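Local coordinates for protein alpha-glucosidase (Bacteroides thetaiotaomicron, PDB 5XFM) that hydrolyses beta-L-arabinopyranosides and alpha-galactosides as a calcium-containing, bifunctional member of glycoside hydrolase family 97, at residues 299-304 with 456-461; 492-497 with 529-534. The protein carries 1 engineered substitution. One frame throughout, in Å; residues are numbered along the deposited sequence.

Interaction 1: residues 299-304 with 456-461. With CA (calcium ion), chain E.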
# COMPACT_ATOMS: atom_id res chain seq x y z
N TRP A 299 -12.27 -11.14 -13.69
CA TRP A 299 -11.38 -12.03 -12.96
C TRP A 299 -12.16 -13.25 -12.51
O TRP A 299 -12.92 -13.19 -11.54
CB TRP A 299 -10.79 -11.28 -11.76
CG TRP A 299 -9.80 -12.05 -10.94
CD1 TRP A 299 -8.99 -13.07 -11.36
CD2 TRP A 299 -9.48 -11.83 -9.56
NE1 TRP A 299 -8.20 -13.51 -10.32
CE2 TRP A 299 -8.49 -12.77 -9.21
CE3 TRP A 299 -9.96 -10.95 -8.59
CZ2 TRP A 299 -7.95 -12.84 -7.92
CZ3 TRP A 299 -9.43 -11.02 -7.31
CH2 TRP A 299 -8.43 -11.96 -6.99
N SER A 300 -12.01 -14.35 -13.25
CA SER A 300 -12.81 -15.55 -13.01
C SER A 300 -12.46 -16.26 -11.70
O SER A 300 -13.35 -16.75 -11.00
CB SER A 300 -12.69 -16.52 -14.20
OG SER A 300 -11.48 -17.26 -14.18
N TRP A 301 -11.18 -16.31 -11.36
CA TRP A 301 -10.74 -17.14 -10.23
C TRP A 301 -11.29 -16.70 -8.87
O TRP A 301 -11.44 -17.52 -7.99
CB TRP A 301 -9.21 -17.17 -10.16
CG TRP A 301 -8.71 -17.98 -9.01
CD1 TRP A 301 -8.44 -19.32 -8.99
CD2 TRP A 301 -8.45 -17.51 -7.68
NE1 TRP A 301 -8.01 -19.71 -7.74
CE2 TRP A 301 -8.01 -18.61 -6.92
CE3 TRP A 301 -8.54 -16.25 -7.07
CZ2 TRP A 301 -7.67 -18.49 -5.57
CZ3 TRP A 301 -8.20 -16.14 -5.74
CH2 TRP A 301 -7.77 -17.25 -5.00
N ILE A 302 -11.53 -15.41 -8.66
CA ILE A 302 -11.94 -14.98 -7.32
C ILE A 302 -13.24 -15.67 -6.87
O ILE A 302 -13.30 -16.22 -5.77
CB ILE A 302 -12.08 -13.43 -7.22
CG1 ILE A 302 -12.56 -13.02 -5.83
CG2 ILE A 302 -13.00 -12.87 -8.30
CD1 ILE A 302 -11.65 -13.48 -4.72
N LEU A 303 -14.24 -15.72 -7.74
CA LEU A 303 -15.52 -16.33 -7.38
C LEU A 303 -15.73 -17.74 -7.94
O LEU A 303 -16.49 -18.52 -7.37
CB LEU A 303 -16.67 -15.43 -7.85
CG LEU A 303 -16.96 -14.24 -6.93
CD1 LEU A 303 -18.05 -13.37 -7.51
CD2 LEU A 303 -17.35 -14.75 -5.56
N TRP A 304 -15.07 -18.06 -9.06
CA TRP A 304 -15.25 -19.36 -9.70
C TRP A 304 -14.06 -20.29 -9.45
O TRP A 304 -14.11 -21.48 -9.77
CB TRP A 304 -15.50 -19.17 -11.19
CG TRP A 304 -16.82 -18.50 -11.51
CD1 TRP A 304 -17.65 -17.87 -10.64
CD2 TRP A 304 -17.43 -18.39 -12.81
NE1 TRP A 304 -18.75 -17.38 -11.30
CE2 TRP A 304 -18.64 -17.69 -12.63
CE3 TRP A 304 -17.08 -18.83 -14.09
CZ2 TRP A 304 -19.50 -17.41 -13.70
CZ3 TRP A 304 -17.93 -18.54 -15.14
CH2 TRP A 304 -19.13 -17.84 -14.94
N ALA A 456 -6.68 -9.79 1.14
CA ALA A 456 -7.54 -9.40 0.02
C ALA A 456 -8.89 -10.11 0.07
O ALA A 456 -9.16 -10.92 0.95
CB ALA A 456 -6.85 -9.67 -1.31
N SER A 457 -9.74 -9.76 -0.89
CA SER A 457 -11.10 -10.28 -0.96
C SER A 457 -11.17 -11.80 -1.06
O SER A 457 -12.19 -12.40 -0.72
CB SER A 457 -11.82 -9.64 -2.15
OG SER A 457 -11.26 -10.08 -3.38
N GLU A 458 -10.08 -12.42 -1.52
CA GLU A 458 -9.99 -13.88 -1.60
C GLU A 458 -10.29 -14.52 -0.25
O GLU A 458 -10.91 -15.58 -0.17
CB GLU A 458 -8.60 -14.32 -2.11
CG GLU A 458 -7.46 -14.13 -1.11
CD GLU A 458 -6.11 -14.66 -1.61
OE1 GLU A 458 -6.09 -15.47 -2.57
OE2 GLU A 458 -5.08 -14.26 -1.03
N ASN A 459 -9.87 -13.85 0.82
CA ASN A 459 -10.06 -14.40 2.15
C ASN A 459 -11.55 -14.45 2.50
O ASN A 459 -12.00 -15.38 3.17
CB ASN A 459 -9.27 -13.58 3.18
CG ASN A 459 -7.77 -13.67 2.96
OD1 ASN A 459 -7.13 -12.70 2.55
ND2 ASN A 459 -7.20 -14.83 3.23
N MET A 460 -12.32 -13.49 1.99
CA MET A 460 -13.76 -13.52 2.20
C MET A 460 -14.36 -14.74 1.51
O MET A 460 -15.34 -15.31 2.00
CB MET A 460 -14.42 -12.23 1.69
CG MET A 460 -14.03 -10.97 2.47
SD MET A 460 -14.73 -9.50 1.70
CE MET A 460 -16.45 -10.00 1.56
N VAL A 461 -13.79 -15.14 0.38
CA VAL A 461 -14.25 -16.36 -0.28
C VAL A 461 -13.85 -17.55 0.57
O VAL A 461 -14.60 -18.53 0.68
CB VAL A 461 -13.68 -16.51 -1.71
CG1 VAL A 461 -14.30 -17.71 -2.40
CG2 VAL A 461 -13.94 -15.25 -2.52
CA CA E . -2.64 -13.81 -1.75
O HOH W 1 -3.61 -16.46 -2.12
O HOH W 2 -0.54 -14.81 -2.17
O HOH W 3 -2.50 -15.80 -0.23
O HOH W 4 -2.87 -13.97 -4.14

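Interaction 2: residues 492-497 with 529-534. Engineered in segment 492-497: L493 (natural residue Phe).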
# COMPACT_ATOMS: atom_id res chain seq x y z
N CYS A 492 -15.41 -5.26 -4.39
CA CYS A 492 -16.72 -5.16 -5.03
C CYS A 492 -17.29 -6.53 -5.37
O CYS A 492 -17.28 -6.95 -6.53
CB CYS A 492 -16.69 -4.29 -6.29
SG CYS A 492 -18.35 -3.83 -6.85
N LEU A 493 -17.76 -7.22 -4.34
CA LEU A 493 -18.47 -8.48 -4.52
C LEU A 493 -19.96 -8.20 -4.53
O LEU A 493 -20.54 -7.81 -3.52
CB LEU A 493 -18.12 -9.46 -3.40
CG LEU A 493 -16.73 -10.10 -3.47
CD1 LEU A 493 -16.07 -10.14 -2.10
CD2 LEU A 493 -16.82 -11.49 -4.06
N LEU A 494 -20.58 -8.38 -5.69
CA LEU A 494 -22.00 -8.09 -5.80
C LEU A 494 -22.81 -9.38 -5.67
O LEU A 494 -24.02 -9.34 -5.46
CB LEU A 494 -22.30 -7.37 -7.12
CG LEU A 494 -21.75 -5.94 -7.13
CD1 LEU A 494 -22.07 -5.22 -8.43
CD2 LEU A 494 -22.31 -5.16 -5.95
N ASN A 495 -22.13 -10.52 -5.77
CA ASN A 495 -22.69 -11.80 -5.34
C ASN A 495 -23.10 -11.77 -3.87
O ASN A 495 -22.44 -11.13 -3.06
CB ASN A 495 -21.67 -12.92 -5.58
CG ASN A 495 -21.85 -13.62 -6.91
OD1 ASN A 495 -22.40 -13.05 -7.86
ND2 ASN A 495 -21.35 -14.84 -7.01
N LYS A 496 -24.18 -12.47 -3.53
CA LYS A 496 -24.58 -12.58 -2.13
C LYS A 496 -23.94 -13.79 -1.49
O LYS A 496 -23.68 -13.83 -0.29
CB LYS A 496 -26.10 -12.68 -1.99
CG LYS A 496 -26.87 -11.45 -2.41
CD LYS A 496 -28.34 -11.78 -2.51
CE LYS A 496 -29.14 -10.61 -3.04
NZ LYS A 496 -29.32 -9.59 -1.96
N ARG A 497 -23.69 -14.81 -2.31
CA ARG A 497 -23.03 -16.00 -1.84
C ARG A 497 -21.76 -16.22 -2.65
O ARG A 497 -21.79 -16.21 -3.89
CB ARG A 497 -23.96 -17.21 -1.94
CG ARG A 497 -25.20 -17.10 -1.08
CD ARG A 497 -24.85 -17.01 0.40
NE ARG A 497 -24.15 -18.20 0.87
CZ ARG A 497 -24.76 -19.33 1.24
NH1 ARG A 497 -26.08 -19.42 1.17
NH2 ARG A 497 -24.04 -20.36 1.66
N PHE A 529 -11.90 -6.31 -10.23
CA PHE A 529 -13.03 -6.44 -9.32
C PHE A 529 -13.57 -7.86 -9.29
O PHE A 529 -13.36 -8.64 -10.23
CB PHE A 529 -14.15 -5.47 -9.70
CG PHE A 529 -13.77 -4.03 -9.56
CD1 PHE A 529 -13.75 -3.19 -10.66
CD2 PHE A 529 -13.42 -3.51 -8.32
CE1 PHE A 529 -13.40 -1.86 -10.53
CE2 PHE A 529 -13.06 -2.19 -8.19
CZ PHE A 529 -13.06 -1.36 -9.29
N ALA A 530 -14.26 -8.20 -8.21
CA ALA A 530 -14.79 -9.54 -8.05
C ALA A 530 -16.20 -9.70 -8.63
O ALA A 530 -17.05 -10.35 -8.03
CB ALA A 530 -14.79 -9.92 -6.58
N LEU A 531 -16.43 -9.12 -9.80
CA LEU A 531 -17.70 -9.30 -10.48
C LEU A 531 -17.75 -10.66 -11.18
O LEU A 531 -16.72 -11.31 -11.35
CB LEU A 531 -17.94 -8.18 -11.50
CG LEU A 531 -18.06 -6.77 -10.94
CD1 LEU A 531 -18.30 -5.77 -12.05
CD2 LEU A 531 -19.15 -6.70 -9.90
N ALA A 532 -18.94 -11.08 -11.57
CA ALA A 532 -19.12 -12.32 -12.34
C ALA A 532 -20.26 -12.13 -13.35
O ALA A 532 -21.13 -11.29 -13.14
CB ALA A 532 -19.39 -13.48 -11.42
N PRO A 533 -20.24 -12.89 -14.46
CA PRO A 533 -21.24 -12.70 -15.52
C PRO A 533 -22.69 -12.74 -15.03
O PRO A 533 -23.52 -11.93 -15.47
CB PRO A 533 -20.97 -13.88 -16.46
CG PRO A 533 -19.55 -14.24 -16.23
CD PRO A 533 -19.19 -13.85 -14.83
N ASN A 534 -22.99 -13.64 -14.10
CA ASN A 534 -24.33 -13.76 -13.53
C ASN A 534 -24.82 -12.47 -12.87
O ASN A 534 -26.03 -12.30 -12.69
CB ASN A 534 -24.37 -14.91 -12.53
CG ASN A 534 -23.33 -14.77 -11.44
OD1 ASN A 534 -22.15 -15.04 -11.65
ND2 ASN A 534 -23.77 -14.36 -10.26
O HOH W 5 -19.89 -10.19 -7.88
O HOH W 6 -20.90 -16.17 -9.74

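Interaction 1: residues 299-304 with 456-461
I302 carries the apolar part of this contact, meeting E458 and V461 with the outer end of its side chain. Its CG1 stands anti to the backbone N (chi1 178°), which sends CD1 out to the opposing helical turn, 3.6 Å from E458 CA and equally far from V461 CG2. The branched V461 also lays CG2 at 3.5 Å from the carbonyl oxygen of I302, an oxygen that is hydrogen-bonded to Q305 NE2. Isoleucine and valine suit this place because short, branched side chains can fill the space between two helices that come close, with I302 CA and E458 CA only 6.1 Å apart.

Both helices belong to the catalytic-domain barrel, a (beta/alpha)8-type fold of the TIM-barrel clan. Helix 300-304 follows directly on barrel strand 295-299, and helix 458-462 comes after strand 448-451.

The aromatic contacts lie nearer the metal. The six-membered end of W301 presents its edge to the carboxylate of E458, CH2 standing 3.4 Å from OE1, with ring and carboxylate planes 68° apart. Its indole nitrogen is held by D306. Within 299-304, CB of I302 lies over one face of the W299 ring, offset toward its rim, while W299 NE1 is hydrogen-bonded to D332.

E458 uses its two carboxylate oxygens differently: OE2 binds the calcium ion at 2.6 Å, and OE1 accepts a hydrogen bond from a water, 2.7 Å away, that is itself a calcium ligand. The extended chain beyond CG carries the carboxylate from the helix to the metal, where E174 and E452 also bind. S457 is small enough to lie beside I302, OG to CD1 3.7 Å, and its hydroxyl is hydrogen-bonded to the backbone carbonyl oxygens of G490 and F489.

Interaction 2: residues 492-497 with 529-534
C492 and L493 run alongside A530 in two irregular loop segments whose touching parts head the same way, 21° apart, and come closest at L493 CA and A530 CA, 5.2 Å from each other. A water bridges the two backbones, accepting from L494 N and donating to A530 O at 2.8 Å, close to the direct backbone hydrogen bond of A530 with G491.

Small and aliphatic side chains fill the space between the chains. CD2 of L493, an engineered leucine in place of the natural Phe, lies 3.6 Å from A530 CB. L494 and L531 run alongside each other, each with CG anti to its carbonyl carbon and an extended chi2, which brings L494 CD1 within 3.6 Å of L531 CD2. C492 turns CB toward the F529 ring, near CD2.

The polar end belongs to N495 and N534, whose side chains meet almost perpendicularly, the amide planes 55° apart. N534 ND2 donates to N495 OD1 over 3.1 Å, the donor tilted 18° from the carbonyl plane. A second water accepts from N495 ND2. An amide suits both places: the carbonyl oxygen of N495 accepts from both N534 and N535, and the NH2 of N534 has two hydrogens to give, one to N495 OD1 and one to D538 OD2.

Segment 529-534 leads from barrel strand 526-528 to helix 535-538, with L531 resting on helix 311-324. Helix 541-549 packs against C492, L494 and F529, while helix 300-304 borders L493, N495 and A530.

Overall arrangement
Interactions 1 and 2 are neighbours within the catalytic domain, their centres about 9 Å apart, and both are largely buried. Helix 300-304, part of interaction 1, also packs on interaction 2: I302 reaches 456-461 and also touches A530, while L303 packs on L493, N495 and A530, its CD2 lying 3.6 Å from L493 CD2. M460 CE touches L493 CD1 as well, so apolar packing continues from one to the other. In 299-304 with 456-461, helical turns meet through hydrocarbon and aromatic groups, and polarity gathers at the calcium ion. In 492-497 with 529-534, irregular loops pack through aliphatic side chains and add an asparagine pair and a water bridge between backbones.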